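Local coordinates for aminopeptidase YwaD (Bacillus subtilis, PDB 6HC6), which removes a range of N-terminal amino acids, among them leucine, arginine and lysine, from peptides with the help of two zinc ions, at residues Q54-I59 with P258-N263; K71-I76 with A249-V254; L156-K161 with V173-N178. All blocks are in the same frame, centred on the assembly; numbering follows the deposited sequence.

Contact 1: Q54-I59 with P258-N263. With ZN (zinc ion), chain D; ZN (zinc ion), chain E.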
ATOM      1  N   GLN A  54       5.408  17.858   0.254  1.00 23.16           N
ATOM      2  CA  GLN A  54       6.797  17.421   0.213  1.00 30.03           C
ATOM      3  C   GLN A  54       6.917  16.024  -0.379  1.00 27.72           C
ATOM      4  O   GLN A  54       7.807  15.758  -1.197  1.00 28.76           O
ATOM      5  CB  GLN A  54       7.390  17.451   1.617  1.00 31.36           C
ATOM      6  CG  GLN A  54       7.540  18.835   2.205  1.00 35.83           C
ATOM      7  CD  GLN A  54       8.256  18.803   3.548  1.00 43.45           C
ATOM      8  OE1 GLN A  54       7.788  18.178   4.499  1.00 47.82           O
ATOM      9  NE2 GLN A  54       9.401  19.468   3.627  1.00 53.34           N
ATOM     10  N   LEU A  55       6.028  15.115   0.020  1.00 21.68           N
ATOM     11  CA  LEU A  55       6.148  13.731  -0.423  1.00 19.83           C
ATOM     12  C   LEU A  55       5.663  13.544  -1.852  1.00 21.16           C
ATOM     13  O   LEU A  55       6.308  12.844  -2.635  1.00 24.03           O
ATOM     14  CB  LEU A  55       5.374  12.803   0.511  1.00 16.86           C
ATOM     15  CG  LEU A  55       5.894  12.640   1.937  1.00 18.34           C
ATOM     16  CD1 LEU A  55       4.844  12.006   2.823  1.00 18.68           C
ATOM     17  CD2 LEU A  55       7.198  11.829   1.970  1.00 25.01           C
ATOM     18  N   SER A  56       4.518  14.135  -2.209  1.00 21.22           N
ATOM     19  CA  SER A  56       3.886  13.820  -3.482  1.00 23.28           C
ATOM     20  C   SER A  56       4.198  14.816  -4.585  1.00 25.95           C
ATOM     21  O   SER A  56       4.036  14.472  -5.762  1.00 24.20           O
ATOM     22  CB  SER A  56       2.365  13.731  -3.316  1.00 23.36           C
ATOM     23  OG  SER A  56       1.822  15.012  -3.078  1.00 27.80           O
ATOM     24  N   GLU A  57       4.619  16.035  -4.241  1.00 22.13           N
ATOM     25  CA  GLU A  57       4.994  17.048  -5.221  1.00 24.65           C
ATOM     26  C   GLU A  57       6.498  17.254  -5.314  1.00 30.77           C
ATOM     27  O   GLU A  57       7.072  17.180  -6.408  1.00 32.72           O
ATOM     28  CB  GLU A  57       4.325  18.384  -4.883  1.00 37.13           C
ATOM     29  CG  GLU A  57       2.814  18.357  -4.832  1.00 34.14           C
ATOM     30  CD  GLU A  57       2.240  19.758  -4.829  1.00 46.47           C
ATOM     31  OE1 GLU A  57       1.636  20.154  -5.848  1.00 51.13           O
ATOM     32  OE2 GLU A  57       2.405  20.464  -3.808  1.00 44.81           O
ATOM     33  N   ALA A  58       7.155  17.544  -4.191  1.00 28.07           N
ATOM     34  CA  ALA A  58       8.595  17.772  -4.238  1.00 38.75           C
ATOM     35  C   ALA A  58       9.346  16.491  -4.564  1.00 35.92           C
ATOM     36  O   ALA A  58      10.379  16.530  -5.242  1.00 38.55           O
ATOM     37  CB  ALA A  58       9.085  18.362  -2.915  1.00 37.51           C
ATOM     38  N   ILE A  59       8.834  15.348  -4.118  1.00 30.74           N
ATOM     39  CA  ILE A  59       9.472  14.073  -4.402  1.00 31.77           C
ATOM     40  C   ILE A  59       8.722  13.360  -5.521  1.00 26.69           C
ATOM     41  O   ILE A  59       9.309  13.033  -6.556  1.00 34.08           O
ATOM     42  CB  ILE A  59       9.555  13.222  -3.122  1.00 27.02           C
ATOM     43  CG1 ILE A  59      10.508  13.909  -2.136  1.00 29.15           C
ATOM     44  CG2 ILE A  59      10.019  11.813  -3.443  1.00 25.15           C
ATOM     45  CD1 ILE A  59      10.622  13.218  -0.797  1.00 31.60           C
ATOM     46  N   PRO A 258       1.569   9.929  -7.734  1.00 15.94           N
ATOM     47  CA  PRO A 258       2.177  10.767  -6.691  1.00 15.43           C
ATOM     48  C   PRO A 258       1.833  10.308  -5.290  1.00 23.84           C
ATOM     49  O   PRO A 258       2.487  10.757  -4.342  1.00 20.16           O
ATOM     50  CB  PRO A 258       1.604  12.167  -6.960  1.00 16.57           C
ATOM     51  CG  PRO A 258       1.073  12.116  -8.399  1.00 19.85           C
ATOM     52  CD  PRO A 258       0.660  10.683  -8.614  1.00 21.10           C
ATOM     53  N   GLY A 259       0.825   9.453  -5.127  1.00 19.25           N
ATOM     54  CA  GLY A 259       0.547   8.908  -3.803  1.00 14.22           C
ATOM     55  C   GLY A 259       0.204   9.969  -2.779  1.00 17.29           C
ATOM     56  O   GLY A 259       0.603   9.867  -1.611  1.00 18.08           O
ATOM     57  N   ALA A 260      -0.498  11.013  -3.201  1.00 20.81           N
ATOM     58  CA  ALA A 260      -0.889  12.048  -2.251  1.00 17.20           C
ATOM     59  C   ALA A 260      -1.806  11.474  -1.181  1.00 18.58           C
ATOM     60  O   ALA A 260      -1.538  11.614   0.022  1.00 18.10           O
ATOM     61  CB  ALA A 260      -1.558  13.206  -2.983  1.00 16.33           C
ATOM     62  N   ASN A 261      -2.887  10.802  -1.597  1.00 17.39           N
ATOM     63  CA  ASN A 261      -3.768  10.176  -0.620  1.00 15.33           C
ATOM     64  C   ASN A 261      -3.342   8.760  -0.218  1.00 16.94           C
ATOM     65  O   ASN A 261      -3.487   8.385   0.954  1.00 17.03           O
ATOM     66  CB  ASN A 261      -5.209  10.137  -1.142  1.00 16.09           C
ATOM     67  CG  ASN A 261      -6.183   9.883  -0.023  1.00 21.61           C
ATOM     68  OD1 ASN A 261      -6.004  10.437   1.077  1.00 19.82           O
ATOM     69  ND2 ASN A 261      -7.170   9.008  -0.248  1.00 19.53           N
ATOM     70  N   ASP A 262      -2.852   7.948  -1.165  1.00 16.06           N
ATOM     71  CA  ASP A 262      -2.340   6.598  -0.881  1.00 17.75           C
ATOM     72  C   ASP A 262      -0.820   6.603  -1.059  1.00 16.96           C
ATOM     73  O   ASP A 262      -0.329   6.277  -2.137  1.00 15.57           O
ATOM     74  CB  ASP A 262      -2.985   5.560  -1.838  1.00 20.04           C
ATOM     75  CG  ASP A 262      -2.679   4.134  -1.437  1.00 18.99           C
ATOM     76  OD1 ASP A 262      -2.320   3.925  -0.250  1.00 15.70           O
ATOM     77  OD2 ASP A 262      -2.791   3.219  -2.303  1.00 14.99           O
ATOM     78  N   ASN A 263      -0.062   6.929  -0.001  1.00 15.21           N
ATOM     79  CA  ASN A 263      -0.555   7.203   1.339  1.00 14.64           C
ATOM     80  C   ASN A 263       0.239   8.349   1.958  1.00 17.08           C
ATOM     81  O   ASN A 263       0.633   8.298   3.118  1.00 17.30           O
ATOM     82  CB  ASN A 263      -0.449   5.946   2.210  1.00 13.33           C
ATOM     83  CG  ASN A 263      -1.069   6.142   3.583  1.00 15.03           C
ATOM     84  OD1 ASN A 263      -2.035   6.888   3.729  1.00 15.56           O
ATOM     85  ND2 ASN A 263      -0.520   5.466   4.593  1.00 15.12           N
TER
HETATM   86 ZN    ZN D 501      -2.347   2.455   1.136  1.00 19.43          ZN
HETATM   87 ZN    ZN E 502      -2.082   1.302  -2.452  1.00 21.49          ZN
HETATM   88  O   HOH W   1      -4.098   1.631   0.641  1.00 22.27           O
HETATM   89  O   HOH W   2      -1.776   0.976  -0.190  1.00 18.72           O

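Contact 2: K71-I76 with A249-V254. With ZN (zinc ion), chain D.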
ATOM      1  N   LYS A  71      14.722   8.943  -0.500  1.00 26.12           N
ATOM      2  CA  LYS A  71      14.653  10.370  -0.190  1.00 25.06           C
ATOM      3  C   LYS A  71      13.532  10.653   0.800  1.00 25.61           C
ATOM      4  O   LYS A  71      13.700  11.443   1.740  1.00 26.09           O
ATOM      5  CB  LYS A  71      14.442  11.167  -1.480  1.00 31.69           C
ATOM      6  CG  LYS A  71      14.762  12.642  -1.396  1.00 42.84           C
ATOM      7  CD  LYS A  71      15.269  13.149  -2.738  1.00 50.59           C
ATOM      8  CE  LYS A  71      15.544  14.645  -2.710  1.00 56.63           C
ATOM      9  NZ  LYS A  71      14.283  15.433  -2.841  1.00 56.48           N
ATOM     10  N   SER A  72      12.380  10.003   0.606  1.00 24.32           N
ATOM     11  CA  SER A  72      11.255  10.189   1.515  1.00 21.43           C
ATOM     12  C   SER A  72      11.585   9.700   2.915  1.00 23.56           C
ATOM     13  O   SER A  72      11.183  10.321   3.907  1.00 22.78           O
ATOM     14  CB  SER A  72      10.023   9.449   0.985  1.00 18.76           C
ATOM     15  OG  SER A  72       9.710   9.882  -0.311  1.00 24.84           O
ATOM     16  N   ALA A  73      12.318   8.587   3.016  1.00 23.05           N
ATOM     17  CA  ALA A  73      12.709   8.083   4.329  1.00 20.21           C
ATOM     18  C   ALA A  73      13.588   9.086   5.060  1.00 23.30           C
ATOM     19  O   ALA A  73      13.425   9.301   6.267  1.00 24.53           O
ATOM     20  CB  ALA A  73      13.427   6.739   4.189  1.00 24.93           C
ATOM     21  N   LEU A  74      14.528   9.706   4.344  1.00 26.77           N
ATOM     22  CA  LEU A  74      15.353  10.751   4.943  1.00 28.17           C
ATOM     23  C   LEU A  74      14.495  11.905   5.443  1.00 23.62           C
ATOM     24  O   LEU A  74      14.750  12.464   6.514  1.00 25.99           O
ATOM     25  CB  LEU A  74      16.371  11.261   3.924  1.00 27.38           C
ATOM     26  CG  LEU A  74      17.417  10.285   3.383  1.00 30.64           C
ATOM     27  CD1 LEU A  74      18.417  11.017   2.472  1.00 32.46           C
ATOM     28  CD2 LEU A  74      18.145   9.609   4.531  1.00 33.74           C
ATOM     29  N   LEU A  75      13.488  12.297   4.663  1.00 27.11           N
ATOM     30  CA  LEU A  75      12.634  13.404   5.074  1.00 26.27           C
ATOM     31  C   LEU A  75      11.831  13.046   6.316  1.00 25.02           C
ATOM     32  O   LEU A  75      11.704  13.861   7.241  1.00 27.79           O
ATOM     33  CB  LEU A  75      11.706  13.791   3.927  1.00 28.77           C
ATOM     34  CG  LEU A  75      10.497  14.649   4.285  1.00 39.00           C
ATOM     35  CD1 LEU A  75      10.937  16.069   4.614  1.00 42.73           C
ATOM     36  CD2 LEU A  75       9.528  14.642   3.118  1.00 36.31           C
ATOM     37  N   ILE A  76      11.292  11.829   6.360  1.00 23.10           N
ATOM     38  CA  ILE A  76      10.475  11.415   7.492  1.00 22.87           C
ATOM     39  C   ILE A  76      11.325  11.290   8.743  1.00 25.15           C
ATOM     40  O   ILE A  76      10.920  11.729   9.827  1.00 26.77           O
ATOM     41  CB  ILE A  76       9.746  10.100   7.167  1.00 21.32           C
ATOM     42  CG1 ILE A  76       8.748  10.321   6.042  1.00 23.49           C
ATOM     43  CG2 ILE A  76       9.054   9.539   8.406  1.00 23.99           C
ATOM     44  CD1 ILE A  76       8.406   9.041   5.295  1.00 22.68           C
ATOM     45  N   ALA A 249       1.843   4.212   9.255  1.00 15.00           N
ATOM     46  CA  ALA A 249       1.383   4.611   7.927  1.00 13.50           C
ATOM     47  C   ALA A 249       2.468   4.253   6.923  1.00 19.21           C
ATOM     48  O   ALA A 249       3.645   4.420   7.225  1.00 19.99           O
ATOM     49  CB  ALA A 249       1.113   6.118   7.888  1.00 15.25           C
ATOM     50  N   HIS A 250       2.085   3.774   5.745  1.00 15.38           N
ATOM     51  CA  HIS A 250       3.091   3.475   4.729  1.00 12.84           C
ATOM     52  C   HIS A 250       3.375   4.709   3.885  1.00 16.61           C
ATOM     53  O   HIS A 250       2.476   5.495   3.585  1.00 16.43           O
ATOM     54  CB  HIS A 250       2.677   2.279   3.862  1.00 11.19           C
ATOM     55  CG  HIS A 250       1.593   2.550   2.852  1.00 11.95           C
ATOM     56  ND1 HIS A 250       1.863   2.937   1.555  1.00 14.01           N
ATOM     57  CD2 HIS A 250       0.252   2.363   2.909  1.00 15.74           C
ATOM     58  CE1 HIS A 250       0.735   3.054   0.877  1.00 14.84           C
ATOM     59  NE2 HIS A 250      -0.262   2.677   1.664  1.00 11.62           N
ATOM     60  N   TYR A 251       4.638   4.881   3.504  1.00 13.88           N
ATOM     61  CA  TYR A 251       5.037   6.095   2.807  1.00 15.84           C
ATOM     62  C   TYR A 251       5.452   5.817   1.368  1.00 15.02           C
ATOM     63  O   TYR A 251       5.883   6.745   0.668  1.00 18.80           O
ATOM     64  CB  TYR A 251       6.151   6.814   3.581  1.00 15.11           C
ATOM     65  CG  TYR A 251       7.482   6.099   3.592  1.00 15.30           C
ATOM     66  CD1 TYR A 251       7.736   5.066   4.487  1.00 14.02           C
ATOM     67  CD2 TYR A 251       8.487   6.474   2.731  1.00 18.53           C
ATOM     68  CE1 TYR A 251       8.947   4.397   4.487  1.00 15.77           C
ATOM     69  CE2 TYR A 251       9.722   5.825   2.730  1.00 22.49           C
ATOM     70  CZ  TYR A 251       9.937   4.786   3.609  1.00 19.69           C
ATOM     71  OH  TYR A 251      11.143   4.125   3.628  1.00 22.06           O
ATOM     72  N   ASP A 252       5.289   4.580   0.891  1.00 15.91           N
ATOM     73  CA  ASP A 252       5.515   4.314  -0.527  1.00 17.94           C
ATOM     74  C   ASP A 252       4.216   4.455  -1.313  1.00 20.46           C
ATOM     75  O   ASP A 252       3.124   4.505  -0.748  1.00 16.52           O
ATOM     76  CB  ASP A 252       6.116   2.928  -0.736  1.00 15.44           C
ATOM     77  CG  ASP A 252       5.156   1.805  -0.373  1.00 17.46           C
ATOM     78  OD1 ASP A 252       4.542   1.881   0.720  1.00 16.84           O
ATOM     79  OD2 ASP A 252       5.041   0.839  -1.163  1.00 16.36           O
ATOM     80  N   SER A 253       4.348   4.531  -2.638  1.00 15.57           N
ATOM     81  CA  SER A 253       3.192   4.610  -3.529  1.00 15.48           C
ATOM     82  C   SER A 253       3.440   3.719  -4.737  1.00 17.56           C
ATOM     83  O   SER A 253       4.555   3.245  -4.959  1.00 17.65           O
ATOM     84  CB  SER A 253       2.901   6.050  -3.970  1.00 19.77           C
ATOM     85  OG  SER A 253       3.881   6.506  -4.879  1.00 20.46           O
ATOM     86  N   VAL A 254       2.392   3.495  -5.527  1.00 14.19           N
ATOM     87  CA  VAL A 254       2.501   2.636  -6.713  1.00 18.07           C
ATOM     88  C   VAL A 254       3.101   3.437  -7.865  1.00 21.30           C
ATOM     89  O   VAL A 254       3.046   4.679  -7.866  1.00 19.06           O
ATOM     90  CB  VAL A 254       1.140   2.032  -7.114  1.00 18.88           C
ATOM     91  CG1 VAL A 254       0.516   1.233  -5.953  1.00 17.11           C
ATOM     92  CG2 VAL A 254       0.187   3.121  -7.603  1.00 19.73           C
TER
HETATM   93 ZN    ZN D 501      -2.347   2.455   1.136  1.00 19.43          ZN
HETATM   94  O   HOH W   1      -4.098   1.631   0.641  1.00 22.27           O
HETATM   95  O   HOH W   2      -1.776   0.976  -0.190  1.00 18.72           O

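Contact 3: L156-K161 with V173-N178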
ATOM      1  N   LEU A 156     -10.630 -14.473 -12.897  1.00 37.79           N
ATOM      2  CA  LEU A 156      -9.533 -15.109 -12.184  1.00 38.98           C
ATOM      3  C   LEU A 156      -8.557 -14.074 -11.634  1.00 34.31           C
ATOM      4  O   LEU A 156      -8.466 -12.948 -12.124  1.00 33.99           O
ATOM      5  CB  LEU A 156      -8.777 -16.066 -13.104  1.00 35.05           C
ATOM      6  CG  LEU A 156      -9.637 -17.016 -13.922  1.00 40.19           C
ATOM      7  CD1 LEU A 156      -8.783 -17.972 -14.740  1.00 43.74           C
ATOM      8  CD2 LEU A 156     -10.527 -17.757 -12.977  1.00 48.93           C
ATOM      9  N   THR A 157      -7.805 -14.480 -10.611  1.00 33.14           N
ATOM     10  CA  THR A 157      -6.689 -13.652 -10.176  1.00 27.42           C
ATOM     11  C   THR A 157      -5.592 -13.634 -11.240  1.00 30.51           C
ATOM     12  O   THR A 157      -5.503 -14.515 -12.099  1.00 31.01           O
ATOM     13  CB  THR A 157      -6.112 -14.154  -8.852  1.00 34.00           C
ATOM     14  OG1 THR A 157      -5.515 -15.443  -9.042  1.00 33.90           O
ATOM     15  CG2 THR A 157      -7.206 -14.248  -7.801  1.00 36.21           C
ATOM     16  N   TYR A 158      -4.747 -12.604 -11.171  1.00 27.06           N
ATOM     17  CA  TYR A 158      -3.632 -12.509 -12.107  1.00 23.89           C
ATOM     18  C   TYR A 158      -2.699 -13.698 -11.964  1.00 31.09           C
ATOM     19  O   TYR A 158      -2.187 -14.217 -12.963  1.00 30.44           O
ATOM     20  CB  TYR A 158      -2.863 -11.217 -11.877  1.00 25.29           C
ATOM     21  CG  TYR A 158      -3.677  -9.982 -12.104  1.00 21.65           C
ATOM     22  CD1 TYR A 158      -4.465  -9.843 -13.242  1.00 29.65           C
ATOM     23  CD2 TYR A 158      -3.653  -8.942 -11.192  1.00 22.99           C
ATOM     24  CE1 TYR A 158      -5.201  -8.697 -13.464  1.00 30.64           C
ATOM     25  CE2 TYR A 158      -4.395  -7.791 -11.403  1.00 26.96           C
ATOM     26  CZ  TYR A 158      -5.159  -7.671 -12.545  1.00 32.67           C
ATOM     27  OH  TYR A 158      -5.894  -6.526 -12.751  1.00 36.52           O
ATOM     28  N   TYR A 159      -2.463 -14.144 -10.728  1.00 24.40           N
ATOM     29  CA  TYR A 159      -1.608 -15.307 -10.530  1.00 24.79           C
ATOM     30  C   TYR A 159      -2.190 -16.537 -11.219  1.00 28.28           C
ATOM     31  O   TYR A 159      -1.473 -17.268 -11.916  1.00 30.04           O
ATOM     32  CB  TYR A 159      -1.403 -15.586  -9.038  1.00 25.02           C
ATOM     33  CG  TYR A 159      -0.638 -16.864  -8.839  1.00 33.63           C
ATOM     34  CD1 TYR A 159       0.656 -16.991  -9.327  1.00 36.21           C
ATOM     35  CD2 TYR A 159      -1.218 -17.965  -8.213  1.00 38.47           C
ATOM     36  CE1 TYR A 159       1.364 -18.168  -9.183  1.00 43.81           C
ATOM     37  CE2 TYR A 159      -0.513 -19.150  -8.054  1.00 42.17           C
ATOM     38  CZ  TYR A 159       0.779 -19.242  -8.542  1.00 48.76           C
ATOM     39  OH  TYR A 159       1.499 -20.406  -8.399  1.00 55.68           O
ATOM     40  N   GLU A 160      -3.495 -16.775 -11.042  1.00 25.89           N
ATOM     41  CA  GLU A 160      -4.134 -17.939 -11.659  1.00 28.52           C
ATOM     42  C   GLU A 160      -3.980 -17.903 -13.173  1.00 35.46           C
ATOM     43  O   GLU A 160      -3.703 -18.931 -13.804  1.00 32.66           O
ATOM     44  CB  GLU A 160      -5.612 -18.002 -11.278  1.00 37.45           C
ATOM     45  CG  GLU A 160      -5.898 -18.816 -10.010  1.00 55.11           C
ATOM     46  CD  GLU A 160      -7.107 -18.312  -9.225  1.00 66.32           C
ATOM     47  OE1 GLU A 160      -7.181 -18.580  -8.004  1.00 69.13           O
ATOM     48  OE2 GLU A 160      -7.983 -17.652  -9.825  1.00 62.04           O
ATOM     49  N   LYS A 161      -4.158 -16.725 -13.772  1.00 30.57           N
ATOM     50  CA  LYS A 161      -3.968 -16.593 -15.212  1.00 28.98           C
ATOM     51  C   LYS A 161      -2.534 -16.922 -15.598  1.00 27.68           C
ATOM     52  O   LYS A 161      -2.293 -17.709 -16.521  1.00 35.20           O
ATOM     53  CB  LYS A 161      -4.332 -15.176 -15.665  1.00 31.02           C
ATOM     54  CG  LYS A 161      -5.782 -14.776 -15.395  1.00 30.44           C
ATOM     55  CD  LYS A 161      -5.963 -13.281 -15.608  1.00 28.19           C
ATOM     56  CE  LYS A 161      -7.391 -12.843 -15.280  1.00 27.82           C
ATOM     57  NZ  LYS A 161      -8.378 -13.260 -16.313  1.00 30.87           N
ATOM     58  N   VAL A 173       3.414 -13.854 -20.416  1.00 25.69           N
ATOM     59  CA  VAL A 173       2.010 -13.537 -20.200  1.00 25.66           C
ATOM     60  C   VAL A 173       1.860 -12.034 -20.311  1.00 26.16           C
ATOM     61  O   VAL A 173       2.582 -11.285 -19.645  1.00 24.28           O
ATOM     62  CB  VAL A 173       1.508 -14.018 -18.822  1.00 27.14           C
ATOM     63  CG1 VAL A 173       0.031 -13.666 -18.632  1.00 30.14           C
ATOM     64  CG2 VAL A 173       1.717 -15.510 -18.659  1.00 28.22           C
ATOM     65  N   ILE A 174       0.942 -11.592 -21.162  1.00 23.84           N
ATOM     66  CA  ILE A 174       0.502 -10.203 -21.215  1.00 23.25           C
ATOM     67  C   ILE A 174      -0.960 -10.185 -20.792  1.00 21.92           C
ATOM     68  O   ILE A 174      -1.808 -10.812 -21.439  1.00 25.14           O
ATOM     69  CB  ILE A 174       0.685  -9.606 -22.620  1.00 24.42           C
ATOM     70  CG1 ILE A 174       2.144  -9.753 -23.073  1.00 21.25           C
ATOM     71  CG2 ILE A 174       0.213  -8.163 -22.658  1.00 24.07           C
ATOM     72  CD1 ILE A 174       2.390  -9.349 -24.522  1.00 24.94           C
ATOM     73  N   ILE A 175      -1.257  -9.499 -19.697  1.00 25.05           N
ATOM     74  CA  ILE A 175      -2.624  -9.352 -19.215  1.00 23.98           C
ATOM     75  C   ILE A 175      -3.053  -7.925 -19.503  1.00 23.76           C
ATOM     76  O   ILE A 175      -2.345  -6.982 -19.141  1.00 24.98           O
ATOM     77  CB  ILE A 175      -2.737  -9.680 -17.714  1.00 23.76           C
ATOM     78  CG1 ILE A 175      -2.195 -11.085 -17.440  1.00 26.11           C
ATOM     79  CG2 ILE A 175      -4.181  -9.563 -17.264  1.00 23.55           C
ATOM     80  CD1 ILE A 175      -2.151 -11.481 -15.964  1.00 27.35           C
ATOM     81  N   TYR A 176      -4.183  -7.755 -20.182  1.00 24.58           N
ATOM     82  CA  TYR A 176      -4.655  -6.412 -20.487  1.00 24.25           C
ATOM     83  C   TYR A 176      -5.925  -6.093 -19.711  1.00 28.17           C
ATOM     84  O   TYR A 176      -6.780  -6.961 -19.495  1.00 29.02           O
ATOM     85  CB  TYR A 176      -4.870  -6.211 -21.992  1.00 21.22           C
ATOM     86  CG  TYR A 176      -5.913  -7.064 -22.658  1.00 26.01           C
ATOM     87  CD1 TYR A 176      -5.599  -8.338 -23.136  1.00 28.61           C
ATOM     88  CD2 TYR A 176      -7.189  -6.575 -22.888  1.00 32.74           C
ATOM     89  CE1 TYR A 176      -6.553  -9.113 -23.791  1.00 32.08           C
ATOM     90  CE2 TYR A 176      -8.144  -7.345 -23.546  1.00 34.01           C
ATOM     91  CZ  TYR A 176      -7.819  -8.608 -23.988  1.00 31.10           C
ATOM     92  OH  TYR A 176      -8.773  -9.368 -24.636  1.00 35.42           O
ATOM     93  N   ASN A 177      -6.028  -4.837 -19.288  1.00 27.38           N
ATOM     94  CA  ASN A 177      -7.146  -4.404 -18.465  1.00 29.59           C
ATOM     95  C   ASN A 177      -8.456  -4.580 -19.223  1.00 26.75           C
ATOM     96  O   ASN A 177      -8.510  -4.448 -20.444  1.00 29.19           O
ATOM     97  CB  ASN A 177      -6.962  -2.942 -18.066  1.00 23.08           C
ATOM     98  CG  ASN A 177      -7.547  -2.630 -16.715  1.00 26.05           C
ATOM     99  OD1 ASN A 177      -8.541  -3.226 -16.299  1.00 30.14           O
ATOM    100  ND2 ASN A 177      -6.942  -1.673 -16.016  1.00 26.06           N
ATOM    101  N   ASN A 178      -9.516  -4.911 -18.489  1.00 33.53           N
ATOM    102  CA  ASN A 178     -10.865  -4.869 -19.034  1.00 32.74           C
ATOM    103  C   ASN A 178     -11.563  -3.561 -18.702  1.00 36.43           C
ATOM    104  O   ASN A 178     -12.739  -3.394 -19.033  1.00 41.71           O
ATOM    105  CB  ASN A 178     -11.696  -6.049 -18.521  1.00 40.15           C
ATOM    106  CG  ASN A 178     -11.889  -6.025 -17.010  1.00 43.54           C
ATOM    107  OD1 ASN A 178     -11.136  -5.385 -16.279  1.00 39.43           O
ATOM    108  ND2 ASN A 178     -12.909  -6.728 -16.542  1.00 48.06           N
TER

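Contact 1: Q54-I59 with P258-N263
Ser56 of helix 45-59 packs against Pro258 and Ala260, where the chain enters helix 260-277 of the M28 peptidase domain. The same short segment carries the aspartate that bridges the two zinc ions.

The touch between the segments is van der Waals. Ser56 CB lies 3.1 Å from Pro258 O, which is tight packing. Pro258 turns its ring carbon CB to Ser56 O at 3.6 Å. On the helix side, Ser56 OG approaches the Ala260 methyl CB at 3.8 Å. Here OG stands between the backbone N and the carbonyl carbon (chi1 70°). This places the hydroxyl beside the Ala260 methyl while it is hydrogen-bonded to Ile52 O, one turn back in its own helix.

Polar partners come from outside. Pro258 O accepts from Arg62 NH1, so the carbonyl pressed by Ser56 is satisfied. Gly259 is the N-cap residue, and its positive phi carries the chain into the helix. Asp405 bonds to the backbone of Ala260, and its OD2 also pairs with Asn261 N.

Two residues after Ala260, Asp262 binds the metals. Its CG is anti to the backbone N (chi1 -170°), which directs the carboxylate between the two zinc ions. His250 and Asp323 complete the protein ligands of one ion; Glu295, His401 and Glu452 complete those of the other. A cis peptide joins Asp262 to Asn263, as in related co-catalytic zinc aminopeptidases. Each carboxylate oxygen takes one metal: OD1 and OD2 of Asp262 both bind their zinc ions at 2.0 Å.

Contact 2: K71-I76 with A249-V254
The ring of Tyr251 meets three residues of helix 67-82. Ser72 CB sits at the ring edge, close to its plane, 3.8 Å from Tyr251 CD2. Ile76 comes in obliquely: its terminal methyl CD1 is 3.5 Å from Tyr251 CG and also touches CB and CD2 of the tyrosine. Ala73 works further out, with its methyl CB 3.5 Å from Tyr251 OH. The second flat group is the imidazole of His250, on the zinc side of the segment. At its edge, in the ring plane, lies Asp252 O.

Tyr251 reaches the helix because CG stands between its own backbone N and carbonyl carbon (chi1 69°). The contact is mainly apolar, but the buried phenol is satisfied by a hydrogen bond to Gln228 O on strand 226-234. The side chains of Ile230, on the same strand, and Thr267 of helix 260-277 also touch Tyr251. With an alanine here, Gln228 O would probably lose its hydroxyl mate and a gap would open beside Ser72 and Ile76. Ser72 OG turns back to Ala68 O in its own helix.

His250 binds a zinc ion through NE2 at 2.2 Å. Its ND1 donates to Asp252 OD1 at 3.0 Å, meeting the oxygen from above the carboxylate plane. A weak bond from ND1 to Asp252 O adds to this hold. The second carboxylate oxygen, OD2, accepts from the backbone N of Glu295. Asp252 is thus a second-shell residue that fixes the rotation of a metal ligand. His250 ends a central strand and begins a His-x-Asp sequence that runs on into the loop, as in the zinc site of M28 aminopeptidases.

Contact 3: L156-K161 with V173-N178
Tyr158 and Ile175 meet inside the PA domain, within the beta-alpha-beta unit of strand 148-152, helix 158-167 and strand 172-176. Two branches of Ile175 touch the tyrosine. Its CD1 methyl is 3.9 Å from Tyr158 CD1, approaching the ring obliquely. Its CG2 methyl is 4.0 Å from Tyr158 CE1, further along the same ring side. With CG1 beside the backbone N (chi1 -56°) and CG2 anti to it, both branches are turned to the tyrosine.

Lys161, one turn along the helix, adds its aliphatic part: Lys161 CD is 4.2 Å from Ile175 CD1. The buried charge at its end is held elsewhere. NZ donates to Ser152 O and Gly154 O, at and just past the end of strand 148-152, and to Leu134 O, in the loop after strand 125-131. The lysine therefore ties the helix to these strand ends while its chain covers the isoleucine.

Outward again, the start of the helix is set by a capping box. Glu160 N donates to the N-cap hydroxyl OG1 of Thr157 at 3.1 Å. In return, Thr157 N donates to Glu160 OE2 at 3.3 Å, reaching that oxygen from above the carboxylate plane.

All three contacts are buried. Contacts 1 and 2 lie on the same side of the chain's centre and belong to one site. They touch, share a zinc ion with its two waters, and are built from successive elements: helices 45-59 and 67-82, then strand 244-250 and helix 260-277. In both, the packing residues lie within a few positions of a metal ligand. Contact 3 differs. It holds neighbouring elements of the PA domain, its centre is about 29 Å from the other two and 20 Å from the chain's centre, against 13 and 11 Å, and it binds no metal. Its buried polar end is a charged lysine amine; contacts 1 and 2 bring hydroxyls to carbonyls.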